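Local coordinates for protein fucose-specific lectin (Aleuria aurantia, PDB 6GKE) that recognises L-fucose, with the strongest preference for alpha-1,6-linked core fucose on glycoproteins, through five sites between the blades of a six-bladed beta-propeller, at residues S213-S218 with T264-S270; Q28-I34 with V53-L59; G139-H145 with S158-P164. The protein carries 1 engineered substitution. All coordinates share one frame; numbering follows the deposited sequence. Where two conformers were deposited one is given.

Contact 1 (S213-S218 with T264-S270)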
ATOM      1  N   SER A 213       0.398 -15.110  -7.727  1.00  4.94           N
ATOM      2  CA  SER A 213       1.765 -14.787  -8.089  1.00  4.81           C
ATOM      3  C   SER A 213       2.583 -16.083  -8.098  1.00  4.63           C
ATOM      4  O   SER A 213       2.485 -16.860  -7.162  1.00  5.61           O
ATOM      5  CB  SER A 213       2.310 -13.761  -7.114  1.00  4.92           C
ATOM      6  OG  SER A 213       3.644 -13.393  -7.418  1.00  4.99           O
ATOM      7  N   ILE A 214       3.382 -16.298  -9.151  1.00  4.49           N
ATOM      8  CA  ILE A 214       4.066 -17.577  -9.400  1.00  4.73           C
ATOM      9  C   ILE A 214       5.576 -17.343  -9.455  1.00  4.79           C
ATOM     10  O   ILE A 214       6.038 -16.361 -10.016  1.00  5.18           O
ATOM     11  CB  ILE A 214       3.556 -18.214 -10.711  1.00  5.09           C
ATOM     12  CG1 ILE A 214       2.053 -18.491 -10.629  1.00  5.47           C
ATOM     13  CG2 ILE A 214       4.343 -19.468 -11.084  1.00  5.50           C
ATOM     14  CD1 ILE A 214       1.420 -18.881 -11.941  1.00  6.13           C
ATOM     15  N   ALA A 215       6.343 -18.292  -8.918  1.00  4.84           N
ATOM     16  CA  ALA A 215       7.790 -18.298  -9.058  1.00  5.02           C
ATOM     17  C   ALA A 215       8.243 -19.749  -9.228  1.00  5.11           C
ATOM     18  O   ALA A 215       7.540 -20.673  -8.820  1.00  6.67           O
ATOM     19  CB  ALA A 215       8.454 -17.647  -7.864  1.00  5.66           C
ATOM     20  N   ALA A 216       9.408 -19.949  -9.839  1.00  4.77           N
ATOM     21  CA  ALA A 216       9.920 -21.305 -10.016  1.00  4.90           C
ATOM     22  C   ALA A 216      11.441 -21.288  -9.931  1.00  5.03           C
ATOM     23  O   ALA A 216      12.083 -20.358 -10.418  1.00  5.78           O
ATOM     24  CB  ALA A 216       9.478 -21.892 -11.336  1.00  5.60           C
ATOM     25  N   ILE A 217      11.986 -22.355  -9.337  1.00  5.06           N
ATOM     26  CA  ILE A 217      13.425 -22.573  -9.221  1.00  5.39           C
ATOM     27  C   ILE A 217      13.719 -24.032  -9.570  1.00  5.37           C
ATOM     28  O   ILE A 217      12.831 -24.888  -9.582  1.00  5.74           O
ATOM     29  CB  ILE A 217      13.936 -22.242  -7.805  1.00  6.42           C
ATOM     30  CG1 ILE A 217      13.259 -23.141  -6.762  1.00  7.84           C
ATOM     31  CG2 ILE A 217      13.747 -20.764  -7.505  1.00  7.29           C
ATOM     32  CD1 ILE A 217      13.869 -23.115  -5.387  1.00  9.00           C
ATOM     33  N   SER A 218      14.996 -24.327  -9.798  1.00  5.32           N
ATOM     34  CA  SER A 218      15.416 -25.687 -10.073  1.00  5.49           C
ATOM     35  C   SER A 218      16.908 -25.819  -9.782  1.00  5.94           C
ATOM     36  O   SER A 218      17.634 -24.827  -9.774  1.00  6.58           O
ATOM     37  CB  SER A 218      15.106 -26.083 -11.499  1.00  5.82           C
ATOM     38  OG  SER A 218      15.861 -25.317 -12.427  1.00  6.48           O
ATOM     39  N   THR A 264      -0.594  -8.759  -3.230  1.00  5.23           N
ATOM     40  CA  THR A 264       0.857  -8.648  -3.244  1.00  5.21           C
ATOM     41  C   THR A 264       1.480  -9.802  -4.040  1.00  5.00           C
ATOM     42  O   THR A 264       0.817 -10.754  -4.436  1.00  5.56           O
ATOM     43  CB  THR A 264       1.408  -8.605  -1.815  1.00  5.73           C
ATOM     44  OG1 THR A 264       1.008  -9.799  -1.143  1.00  5.83           O
ATOM     45  CG2 THR A 264       0.946  -7.377  -1.064  1.00  5.99           C
ATOM     46  N   PHE A 265       2.795  -9.700  -4.239  1.00  4.90           N
ATOM     47  CA  PHE A 265       3.547 -10.604  -5.111  1.00  5.06           C
ATOM     48  C   PHE A 265       4.608 -11.375  -4.325  1.00  5.07           C
ATOM     49  O   PHE A 265       4.973 -11.000  -3.212  1.00  5.55           O
ATOM     50  CB  PHE A 265       4.179  -9.789  -6.245  1.00  5.56           C
ATOM     51  CG  PHE A 265       3.131  -9.114  -7.089  1.00  5.71           C
ATOM     52  CD1 PHE A 265       2.412  -9.837  -8.029  1.00  6.74           C
ATOM     53  CD2 PHE A 265       2.787  -7.788  -6.879  1.00  5.62           C
ATOM     54  CE1 PHE A 265       1.396  -9.244  -8.761  1.00  7.41           C
ATOM     55  CE2 PHE A 265       1.769  -7.198  -7.615  1.00  5.98           C
ATOM     56  CZ  PHE A 265       1.072  -7.929  -8.549  1.00  6.86           C
ATOM     57  N   ILE A 266       5.127 -12.435  -4.955  1.00  4.64           N
ATOM     58  CA  ILE A 266       6.244 -13.190  -4.407  1.00  4.81           C
ATOM     59  C   ILE A 266       7.400 -13.199  -5.412  1.00  4.72           C
ATOM     60  O   ILE A 266       7.252 -12.868  -6.586  1.00  5.06           O
ATOM     61  CB  ILE A 266       5.854 -14.633  -4.014  1.00  5.23           C
ATOM     62  CG1 ILE A 266       5.465 -15.496  -5.220  1.00  5.57           C
ATOM     63  CG2 ILE A 266       4.776 -14.605  -2.949  1.00  5.71           C
ATOM     64  CD1 ILE A 266       5.321 -16.973  -4.907  1.00  5.77           C
ATOM     65  N   ALA A 267       8.569 -13.617  -4.924  1.00  4.85           N
ATOM     66  CA  ALA A 267       9.711 -13.940  -5.762  1.00  4.95           C
ATOM     67  C   ALA A 267      10.517 -15.020  -5.048  1.00  5.10           C
ATOM     68  O   ALA A 267      10.481 -15.095  -3.824  1.00  6.44           O
ATOM     69  CB  ALA A 267      10.567 -12.719  -6.017  1.00  5.59           C
ATOM     70  N   ALA A 268      11.240 -15.840  -5.808  1.00  5.16           N
ATOM     71  CA  ALA A 268      12.058 -16.881  -5.208  1.00  5.53           C
ATOM     72  C   ALA A 268      13.479 -16.802  -5.753  1.00  5.92           C
ATOM     73  O   ALA A 268      13.699 -16.430  -6.904  1.00  7.28           O
ATOM     74  CB  ALA A 268      11.465 -18.248  -5.460  1.00  6.04           C
ATOM     75  N   ASN A 269      14.434 -17.208  -4.917  1.00  5.84           N
ATOM     76  CA  ASN A 269      15.782 -17.462  -5.375  1.00  6.02           C
ATOM     77  C   ASN A 269      16.243 -18.814  -4.828  1.00  6.38           C
ATOM     78  O   ASN A 269      15.607 -19.409  -3.959  1.00  6.79           O
ATOM     79  CB  ASN A 269      16.742 -16.314  -5.035  1.00  6.01           C
ATOM     80  CG  ASN A 269      17.034 -16.165  -3.556  1.00  6.13           C
ATOM     81  OD1 ASN A 269      16.938 -17.127  -2.798  1.00  8.15           O
ATOM     82  ND2 ASN A 269      17.437 -14.978  -3.131  1.00  6.13           N
ATOM     83  N   SER A 270      17.355 -19.288  -5.383  1.00  6.88           N
ATOM     84  CA  SER A 270      17.980 -20.499  -4.914  1.00  7.63           C
ATOM     85  C   SER A 270      19.432 -20.517  -5.384  1.00  7.71           C
ATOM     86  O   SER A 270      19.775 -19.960  -6.419  1.00  8.71           O
ATOM     87  CB  SER A 270      17.235 -21.754  -5.346  1.00  8.72           C
ATOM     88  OG  SER A 270      17.300 -21.963  -6.751  1.00 10.39           O
TER
HETATM   89  O   HOH W   1       6.503 -13.818  -8.991  1.00  9.41           O
HETATM   90  O   HOH W   2      19.251 -23.274  -8.020  1.00 12.46           O
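With chi1 at 180°, S213 carries OG away from its own backbone N and into the gap before I266, whose N-H it accepts at 3.0 Å from N to OG, nearly straight at 170°. Strands 213-218 and 267-270 run almost in the same direction, yet their axes stay 6.2 Å apart, wider than paired strands, and side chains and water fill the interval. Serine suits the place because its short hydroxyl reaches a backbone N-H across the gap. The same oxygen lies at the edge of the F265 ring, in its plane, 3.8 Å from CD1. I266 has CG1 between its backbone N and carbonyl carbon (chi1 66°), which lays CG1 beside S213 OG and brings CD1 within 3.6 Å of S213 O.

Further along, A215 CB meets A268 CB at 3.9 Å; alanine is small enough for two methyls to touch across this gap. The gap then widens and takes a larger residue: I217 sets CG2 against A268 CB at 4.0 Å and CD1 against S270 CB at 3.6 Å. Beyond it a water donates to S218 O and is hydrogen-bonded to S270 OG; S270 suits the spot because its hydroxyl reaches that water while its CB packs on I217.

Each segment pairs by its backbone with the next strand of its own blade, S213, A215 and I217 with strand 224-230, A267 and N269 with strand 275-282. N269 ND2 is hydrogen-bonded to Q23 OE1, and A267 packs on I10 of strand 10-15, so inner strands of successive propeller blades line up side by side.

Contact 2 (Q28-I34 with V53-L59)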
ATOM      1  N   GLN A  28      10.377  -1.972  -5.708  1.00  4.71           N
ATOM      2  CA  GLN A  28      10.157  -0.596  -6.100  1.00  4.83           C
ATOM      3  C   GLN A  28       9.792   0.242  -4.877  1.00  4.92           C
ATOM      4  O   GLN A  28       9.076  -0.207  -3.978  1.00  5.31           O
ATOM      5  CB  GLN A  28       9.060  -0.523  -7.162  1.00  5.43           C
ATOM      6  CG  GLN A  28       8.987   0.814  -7.878  1.00  5.99           C
ATOM      7  CD  GLN A  28       8.156   0.713  -9.132  1.00  6.16           C
ATOM      8  OE1 GLN A  28       7.127   0.029  -9.164  1.00  6.21           O
ATOM      9  NE2 GLN A  28       8.597   1.394 -10.182  1.00  6.33           N
ATOM     10  N   ASP A  29      10.277   1.484  -4.885  1.00  5.13           N
ATOM     11  CA  ASP A  29       9.994   2.439  -3.829  1.00  5.37           C
ATOM     12  C   ASP A  29       8.859   3.380  -4.263  1.00  5.32           C
ATOM     13  O   ASP A  29       8.315   3.299  -5.368  1.00  5.49           O
ATOM     14  CB  ASP A  29      11.265   3.167  -3.380  1.00  5.59           C
ATOM     15  CG  ASP A  29      11.864   4.167  -4.356  1.00  5.74           C
ATOM     16  OD1 ASP A  29      11.130   4.654  -5.239  1.00  5.69           O
ATOM     17  OD2 ASP A  29      13.074   4.459  -4.206  1.00  6.80           O
ATOM     18  N   LEU A  30       8.484   4.280  -3.350  1.00  5.61           N
ATOM     19  CA  LEU A  30       7.334   5.171  -3.565  1.00  5.89           C
ATOM     20  C   LEU A  30       7.568   6.138  -4.729  1.00  6.07           C
ATOM     21  O   LEU A  30       6.601   6.645  -5.299  1.00  6.94           O
ATOM     22  CB  LEU A  30       7.055   5.972  -2.291  1.00  6.33           C
ATOM     23  CG  LEU A  30       6.735   5.146  -1.052  1.00  6.98           C
ATOM     24  CD1 LEU A  30       6.553   6.058   0.146  1.00  7.78           C
ATOM     25  CD2 LEU A  30       5.501   4.290  -1.263  1.00  8.49           C
ATOM     26  N   ASN A  31       8.842   6.383  -5.056  1.00  6.57           N
ATOM     27  CA  ASN A  31       9.243   7.292  -6.122  1.00  7.54           C
ATOM     28  C   ASN A  31       9.382   6.579  -7.468  1.00  7.22           C
ATOM     29  O   ASN A  31       9.762   7.221  -8.443  1.00  9.12           O
ATOM     30  CB  ASN A  31      10.559   7.988  -5.780  1.00  8.79           C
ATOM     31  CG  ASN A  31      10.436   8.859  -4.554  1.00 10.88           C
ATOM     32  OD1 ASN A  31       9.454   9.579  -4.409  1.00 13.15           O
ATOM     33  ND2 ASN A  31      11.408   8.780  -3.661  1.00 13.37           N
ATOM     34  N   GLY A  32       9.129   5.266  -7.514  1.00  6.41           N
ATOM     35  CA  GLY A  32       9.256   4.494  -8.747  1.00  6.47           C
ATOM     36  C   GLY A  32      10.659   3.958  -9.010  1.00  5.74           C
ATOM     37  O   GLY A  32      10.884   3.304 -10.031  1.00  6.24           O
ATOM     38  N   LYS A  33      11.612   4.225  -8.110  1.00  5.49           N
ATOM     39  CA  LYS A  33      12.954   3.686  -8.289  1.00  5.50           C
ATOM     40  C   LYS A  33      12.966   2.203  -7.921  1.00  5.10           C
ATOM     41  O   LYS A  33      12.201   1.757  -7.075  1.00  5.85           O
ATOM     42  CB  LYS A  33      13.976   4.431  -7.433  1.00  6.35           C
ATOM     43  CG  LYS A  33      14.014   5.935  -7.634  1.00  8.06           C
ATOM     44  CD  LYS A  33      14.243   6.368  -9.056  1.00 10.48           C
ATOM     45  CE  LYS A  33      14.215   7.877  -9.189  1.00 13.79           C
ATOM     46  NZ  LYS A  33      13.988   8.314 -10.584  1.00 17.25           N
ATOM     47  N   ILE A  34      13.871   1.458  -8.562  1.00  4.90           N
ATOM     48  CA  ILE A  34      14.138   0.081  -8.210  1.00  5.09           C
ATOM     49  C   ILE A  34      15.324   0.086  -7.249  1.00  5.01           C
ATOM     50  O   ILE A  34      16.392   0.588  -7.597  1.00  5.71           O
ATOM     51  CB  ILE A  34      14.431  -0.796  -9.443  1.00  5.40           C
ATOM     52  CG1 ILE A  34      13.337  -0.688 -10.508  1.00  5.97           C
ATOM     53  CG2 ILE A  34      14.645  -2.238  -9.010  1.00  5.59           C
ATOM     54  CD1 ILE A  34      13.718  -1.278 -11.846  1.00  6.97           C
ATOM     55  N   VAL A  53      19.574   2.619  -5.076  1.00  6.96           N
ATOM     56  CA  VAL A  53      18.810   2.644  -6.307  1.00  6.68           C
ATOM     57  C   VAL A  53      19.677   2.087  -7.443  1.00  6.86           C
ATOM     58  O   VAL A  53      20.819   2.504  -7.619  1.00  8.69           O
ATOM     59  CB  VAL A  53      18.321   4.067  -6.613  1.00  7.34           C
ATOM     60  CG1 VAL A  53      17.764   4.187  -8.024  1.00  7.46           C
ATOM     61  CG2 VAL A  53      17.302   4.520  -5.583  1.00  8.11           C
ATOM     62  N   ILE A  54      19.106   1.158  -8.221  1.00  6.34           N
ATOM     63  CA  ILE A  54      19.805   0.522  -9.345  1.00  6.74           C
ATOM     64  C   ILE A  54      19.171   0.894 -10.690  1.00  6.52           C
ATOM     65  O   ILE A  54      19.765   0.624 -11.732  1.00  7.38           O
ATOM     66  CB  ILE A  54      19.905  -1.009  -9.158  1.00  7.11           C
ATOM     67  CG1 ILE A  54      18.565  -1.754  -9.238  1.00  7.71           C
ATOM     68  CG2 ILE A  54      20.640  -1.314  -7.863  1.00  7.90           C
ATOM     69  CD1 ILE A  54      18.093  -2.082 -10.633  1.00  7.90           C
ATOM     70  N   GLY A  55      17.971   1.480 -10.665  1.00  6.54           N
ATOM     71  CA  GLY A  55      17.258   1.831 -11.872  1.00  6.59           C
ATOM     72  C   GLY A  55      15.918   2.428 -11.512  1.00  5.91           C
ATOM     73  O   GLY A  55      15.679   2.785 -10.359  1.00  6.14           O
ATOM     74  N   GLU A  56      15.034   2.534 -12.502  1.00  6.12           N
ATOM     75  CA  GLU A  56      13.713   3.101 -12.304  1.00  6.32           C
ATOM     76  C   GLU A  56      12.785   2.501 -13.354  1.00  5.80           C
ATOM     77  O   GLU A  56      13.249   2.001 -14.376  1.00  6.47           O
ATOM     78  CB  GLU A  56      13.747   4.623 -12.395  1.00  7.85           C
ATOM     79  CG  GLU A  56      14.155   5.167 -13.743  1.00 10.25           C
ATOM     80  CD  GLU A  56      14.289   6.676 -13.671  1.00 13.88           C
ATOM     81  OE1 GLU A  56      13.415   7.373 -14.198  1.00 18.80           O
ATOM     82  OE2 GLU A  56      15.243   7.146 -13.024  1.00 19.39           O
ATOM     83  N   ALA A  57      11.486   2.570 -13.082  1.00  5.38           N
ATOM     84  CA  ALA A  57      10.503   1.959 -13.947  1.00  5.43           C
ATOM     85  C   ALA A  57       9.163   2.647 -13.704  1.00  5.09           C
ATOM     86  O   ALA A  57       9.020   3.411 -12.749  1.00  5.64           O
ATOM     87  CB  ALA A  57      10.429   0.477 -13.674  1.00  5.38           C
ATOM     88  N   LYS A  58       8.166   2.350 -14.540  1.00  4.95           N
ATOM     89  CA  LYS A  58       6.840   2.868 -14.262  1.00  5.01           C
ATOM     90  C   LYS A  58       6.415   2.397 -12.871  1.00  4.83           C
ATOM     91  O   LYS A  58       6.823   1.334 -12.407  1.00  4.93           O
ATOM     92  CB  LYS A  58       5.815   2.434 -15.313  1.00  4.97           C
ATOM     93  CG  LYS A  58       5.325   0.994 -15.230  1.00  5.25           C
ATOM     94  CD  LYS A  58       4.161   0.737 -16.159  1.00  5.43           C
ATOM     95  CE  LYS A  58       3.571  -0.648 -16.013  1.00  5.60           C
ATOM     96  NZ  LYS A  58       2.362  -0.785 -16.857  1.00  5.88           N
ATOM     97  N   LEU A  59       5.583   3.192 -12.201  1.00  5.16           N
ATOM     98  CA  LEU A  59       5.058   2.759 -10.918  1.00  5.24           C
ATOM     99  C   LEU A  59       4.302   1.441 -11.125  1.00  5.13           C
ATOM    100  O   LEU A  59       3.548   1.296 -12.082  1.00  5.56           O
ATOM    101  CB  LEU A  59       4.166   3.836 -10.294  1.00  5.75           C
ATOM    102  CG  LEU A  59       4.883   4.894  -9.452  1.00  6.84           C
ATOM    103  CD1 LEU A  59       5.470   4.296  -8.184  1.00  7.15           C
ATOM    104  CD2 LEU A  59       5.959   5.632 -10.224  1.00  7.84           C
TER
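A57 N and Q28 NE2 close on G32 O from opposite faces of its carbonyl plane, so one oxygen receives two hydrogen bonds, A57 N at 3.2 Å and Q28 NE2 at 3.0 Å. Q28 NE2 also donates a hydrogen bond to K58 O, 2.8 Å away and 167° at the hydrogen. Both acceptors lie in the plane of the amide, which fixes its rotation, and weak bonds from F60 N and S61 N reach OE1. Glutamine suits this place because its long chain ends in a group that donates twice and accepts as well.

G32 closes a type I turn begun at D29. Its positive phi (87°) is easy for glycine, and the bare CA lets both methyls of L59 settle on it, CD1 and CD2 each 3.8 Å away. On one face of the sheet K33 and E56 lie side by side, pointing the same way, in a salt bridge with a weak bond from NZ to OE2 of 3.0 Å. I34 lies on the opposite face, where I54 CD1 comes to 3.8 Å from its CG2.

K58 NZ is hydrogen-bonded to N85 OD1, and K58 makes a cation-pi contact with W312 of the second subunit. I34 faces both I54 and G55, giving I54 N to I34 O and I34 N to G55 O bonds: a classic beta bulge in the outer hairpin of a propeller blade, with I54 beside the fucose-binding W97.

Contact 3 (G139-H145 with S158-P164)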
ATOM      1  N   GLY A 139      -5.811  -9.113 -21.696  1.00 10.30           N
ATOM      2  CA  GLY A 139      -7.081  -9.824 -21.679  1.00 11.53           C
ATOM      3  C   GLY A 139      -6.929 -11.309 -21.395  1.00 10.75           C
ATOM      4  O   GLY A 139      -5.883 -11.923 -21.613  1.00 10.78           O
ATOM      5  N   SER A 140      -8.024 -11.896 -20.918  1.00 11.55           N
ATOM      6  CA  SER A 140      -8.121 -13.328 -20.765  1.00 11.19           C
ATOM      7  C   SER A 140      -7.800 -14.011 -22.099  1.00  9.41           C
ATOM      8  O   SER A 140      -8.282 -13.594 -23.152  1.00 10.65           O
ATOM      9  CB  SER A 140      -9.486 -13.706 -20.271  1.00 13.16           C
ATOM     10  OG  SER A 140      -9.580 -15.103 -20.068  1.00 15.31           O
ATOM     11  N   GLY A 141      -6.985 -15.062 -22.031  1.00  8.73           N
ATOM     12  CA  GLY A 141      -6.634 -15.861 -23.190  1.00  9.27           C
ATOM     13  C   GLY A 141      -5.375 -15.383 -23.900  1.00  9.23           C
ATOM     14  O   GLY A 141      -5.007 -15.943 -24.926  1.00 11.73           O
ATOM     15  N   SER A 142      -4.708 -14.359 -23.361  1.00  8.04           N
ATOM     16  CA  SER A 142      -3.482 -13.825 -23.957  1.00  7.93           C
ATOM     17  C   SER A 142      -2.352 -14.860 -23.881  1.00  6.86           C
ATOM     18  O   SER A 142      -2.317 -15.700 -22.979  1.00  7.34           O
ATOM     19  CB  SER A 142      -3.077 -12.540 -23.275  1.00  8.69           C
ATOM     20  OG  SER A 142      -4.048 -11.520 -23.469  1.00 10.87           O
ATOM     21  N   SER A 143      -1.408 -14.757 -24.817  1.00  6.90           N
ATOM     22  CA  SER A 143      -0.266 -15.659 -24.829  0.50  6.76           C
ATOM     23  C   SER A 143       0.896 -15.080 -24.015  1.00  6.07           C
ATOM     24  O   SER A 143       0.924 -13.898 -23.662  1.00  6.33           O
ATOM     25  CB  SER A 143       0.164 -15.963 -26.235  0.50  7.67           C
ATOM     26  OG  SER A 143       0.655 -14.795 -26.873  0.50  8.81           O
ATOM     27  N   ILE A 144       1.853 -15.961 -23.725  1.00  5.97           N
ATOM     28  CA  ILE A 144       3.144 -15.558 -23.208  0.50  5.73           C
ATOM     29  C   ILE A 144       4.122 -15.480 -24.380  1.00  5.62           C
ATOM     30  O   ILE A 144       4.144 -16.353 -25.238  1.00  7.20           O
ATOM     31  CB  ILE A 144       3.614 -16.523 -22.108  0.50  5.79           C
ATOM     32  CG1 ILE A 144       2.731 -16.376 -20.869  0.50  5.61           C
ATOM     33  CG2 ILE A 144       5.092 -16.329 -21.789  0.50  5.97           C
ATOM     34  CD1 ILE A 144       2.832 -17.540 -19.923  0.50  5.89           C
ATOM     35  N   HIS A 145       4.909 -14.404 -24.390  1.00  5.11           N
ATOM     36  CA  HIS A 145       5.923 -14.164 -25.388  1.00  5.20           C
ATOM     37  C   HIS A 145       7.303 -14.221 -24.739  1.00  4.98           C
ATOM     38  O   HIS A 145       7.448 -13.951 -23.551  1.00  5.15           O
ATOM     39  CB  HIS A 145       5.704 -12.805 -26.051  1.00  5.77           C
ATOM     40  CG  HIS A 145       4.440 -12.744 -26.833  1.00  6.82           C
ATOM     41  ND1 HIS A 145       4.411 -12.944 -28.201  1.00  8.21           N
ATOM     42  CD2 HIS A 145       3.159 -12.549 -26.450  1.00  7.64           C
ATOM     43  CE1 HIS A 145       3.164 -12.843 -28.624  1.00  9.13           C
ATOM     44  NE2 HIS A 145       2.381 -12.603 -27.571  1.00  9.13           N
ATOM     45  N   SER A 158       6.015 -17.837 -28.699  1.00  6.36           N
ATOM     46  CA  SER A 158       4.820 -17.450 -27.979  0.50  6.77           C
ATOM     47  C   SER A 158       3.948 -18.693 -27.792  1.00  6.69           C
ATOM     48  O   SER A 158       3.890 -19.571 -28.644  1.00  8.11           O
ATOM     49  CB  SER A 158       4.081 -16.329 -28.651  0.50  7.78           C
ATOM     50  OG  SER A 158       3.475 -16.786 -29.843  0.50  9.06           O
ATOM     51  N   PHE A 159       3.329 -18.768 -26.611  1.00  6.40           N
ATOM     52  CA  PHE A 159       2.612 -19.970 -26.206  1.00  6.74           C
ATOM     53  C   PHE A 159       1.653 -19.651 -25.064  1.00  6.80           C
ATOM     54  O   PHE A 159       1.801 -18.650 -24.372  1.00  6.80           O
ATOM     55  CB  PHE A 159       3.585 -21.078 -25.786  1.00  7.28           C
ATOM     56  CG  PHE A 159       4.605 -20.668 -24.752  1.00  7.78           C
ATOM     57  CD1 PHE A 159       4.289 -20.632 -23.401  1.00  7.67           C
ATOM     58  CD2 PHE A 159       5.888 -20.315 -25.137  1.00  9.08           C
ATOM     59  CE1 PHE A 159       5.235 -20.242 -22.463  1.00  8.45           C
ATOM     60  CE2 PHE A 159       6.832 -19.930 -24.198  1.00  9.94           C
ATOM     61  CZ  PHE A 159       6.501 -19.887 -22.865  1.00  9.52           C
ATOM     62  N   GLY A 160       0.672 -20.535 -24.877  1.00  7.71           N
ATOM     63  CA  GLY A 160      -0.214 -20.469 -23.739  1.00  7.51           C
ATOM     64  C   GLY A 160      -1.424 -19.592 -23.993  1.00  7.37           C
ATOM     65  O   GLY A 160      -1.447 -18.761 -24.894  1.00  8.05           O
ATOM     66  N   SER A 161      -2.427 -19.785 -23.140  1.00  7.41           N
ATOM     67  CA  SER A 161      -3.630 -18.973 -23.089  1.00  7.50           C
ATOM     68  C   SER A 161      -3.969 -18.750 -21.614  1.00  7.05           C
ATOM     69  O   SER A 161      -4.313 -19.707 -20.917  1.00  8.36           O
ATOM     70  CB  SER A 161      -4.748 -19.640 -23.830  1.00  8.36           C
ATOM     71  OG  SER A 161      -5.926 -18.852 -23.812  1.00  9.39           O
ATOM     72  N   THR A 162      -3.828 -17.506 -21.139  1.00  6.28           N
ATOM     73  CA  THR A 162      -3.645 -17.281 -19.705  1.00  6.12           C
ATOM     74  C   THR A 162      -4.791 -16.475 -19.097  1.00  6.23           C
ATOM     75  O   THR A 162      -5.542 -15.777 -19.781  1.00  6.97           O
ATOM     76  CB  THR A 162      -2.318 -16.565 -19.415  1.00  6.31           C
ATOM     77  OG1 THR A 162      -2.432 -15.176 -19.716  1.00  6.83           O
ATOM     78  CG2 THR A 162      -1.157 -17.144 -20.194  1.00  6.16           C
ATOM     79  N   VAL A 163      -4.863 -16.523 -17.767  1.00  6.03           N
ATOM     80  CA  VAL A 163      -5.647 -15.543 -17.038  1.00  6.43           C
ATOM     81  C   VAL A 163      -5.070 -14.161 -17.328  1.00  6.25           C
ATOM     82  O   VAL A 163      -3.892 -14.015 -17.656  1.00  5.90           O
ATOM     83  CB  VAL A 163      -5.688 -15.801 -15.521  1.00  6.82           C
ATOM     84  CG1 VAL A 163      -6.294 -17.154 -15.198  1.00  7.78           C
ATOM     85  CG2 VAL A 163      -4.331 -15.632 -14.862  1.00  6.91           C
ATOM     86  N   PRO A 164      -5.875 -13.090 -17.185  1.00  7.11           N
ATOM     87  CA  PRO A 164      -5.370 -11.735 -17.375  1.00  7.21           C
ATOM     88  C   PRO A 164      -4.165 -11.472 -16.461  1.00  6.50           C
ATOM     89  O   PRO A 164      -4.233 -11.695 -15.254  1.00  7.09           O
ATOM     90  CB  PRO A 164      -6.562 -10.844 -16.990  1.00  8.28           C
ATOM     91  CG  PRO A 164      -7.771 -11.725 -17.205  1.00  9.45           C
ATOM     92  CD  PRO A 164      -7.303 -13.115 -16.838  1.00  8.21           C
TER
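T162 packs CB and both its branches against S142 O at the open end of a beta hairpin, strands 142-149 and 153-162, the outer pair of a propeller blade. From CB, 3.7 Å from S142 O, the threonine forks. OG1 sits between backbone N and carbonyl carbon (chi1 77°), 3.3 Å from S142 O, and bonds to V163 O, while Q135 NE2 donates to it. CG2, the other tip, also lies 3.3 Å from S142 O and meets I144 CD1 at 4.0 Å, the two side chains crossing at about a right angle. Threonine serves two needs, a hydroxyl with two partners and a methyl for the buried face.

Toward the hairpin loop, I144 and F159 form a hydrogen-bonded antiparallel pair, N to O in both directions, and I144 CG2, in the conformer described, lies 4.0 Å from CE1 and CZ of F159. That ring stacks on H192 and meets the fucose-binding W199, consistent with a broad aromatic suiting the seam between blades. S158 CB, in the conformer described, sits over the H145 ring face, 3.8 Å from its centroid, a CH-pi contact. G160 has a positive phi (88°) that suits glycine.

The type II turn G139 to S142 has glycine at G141, again with positive phi, and G141 N donates to T162 O at 2.8 Å. Past it, P164 CG lies 3.7 Å from S140 N.

In the fold
From the N terminus, contact 2 comes first: segment 28-34 meets 53-59 after 18 intervening residues, closing the outer hairpin of the first four-stranded blade as the chain passes to the second. Contact 3 follows, with 12 residues between 139-145 and 158-164, and does the same for the third blade beside the fourth. Contact 1 spans the longest loop, 45 residues, and links the first strands of the fifth and sixth blades, near the centre of the ring. The three are in series, none nested or crossing. They do not touch; contacts 2 and 3 have centres about 27 Å apart, and contact 1 lies about 20 Å from contact 2 and 19 Å from contact 3, centre to centre.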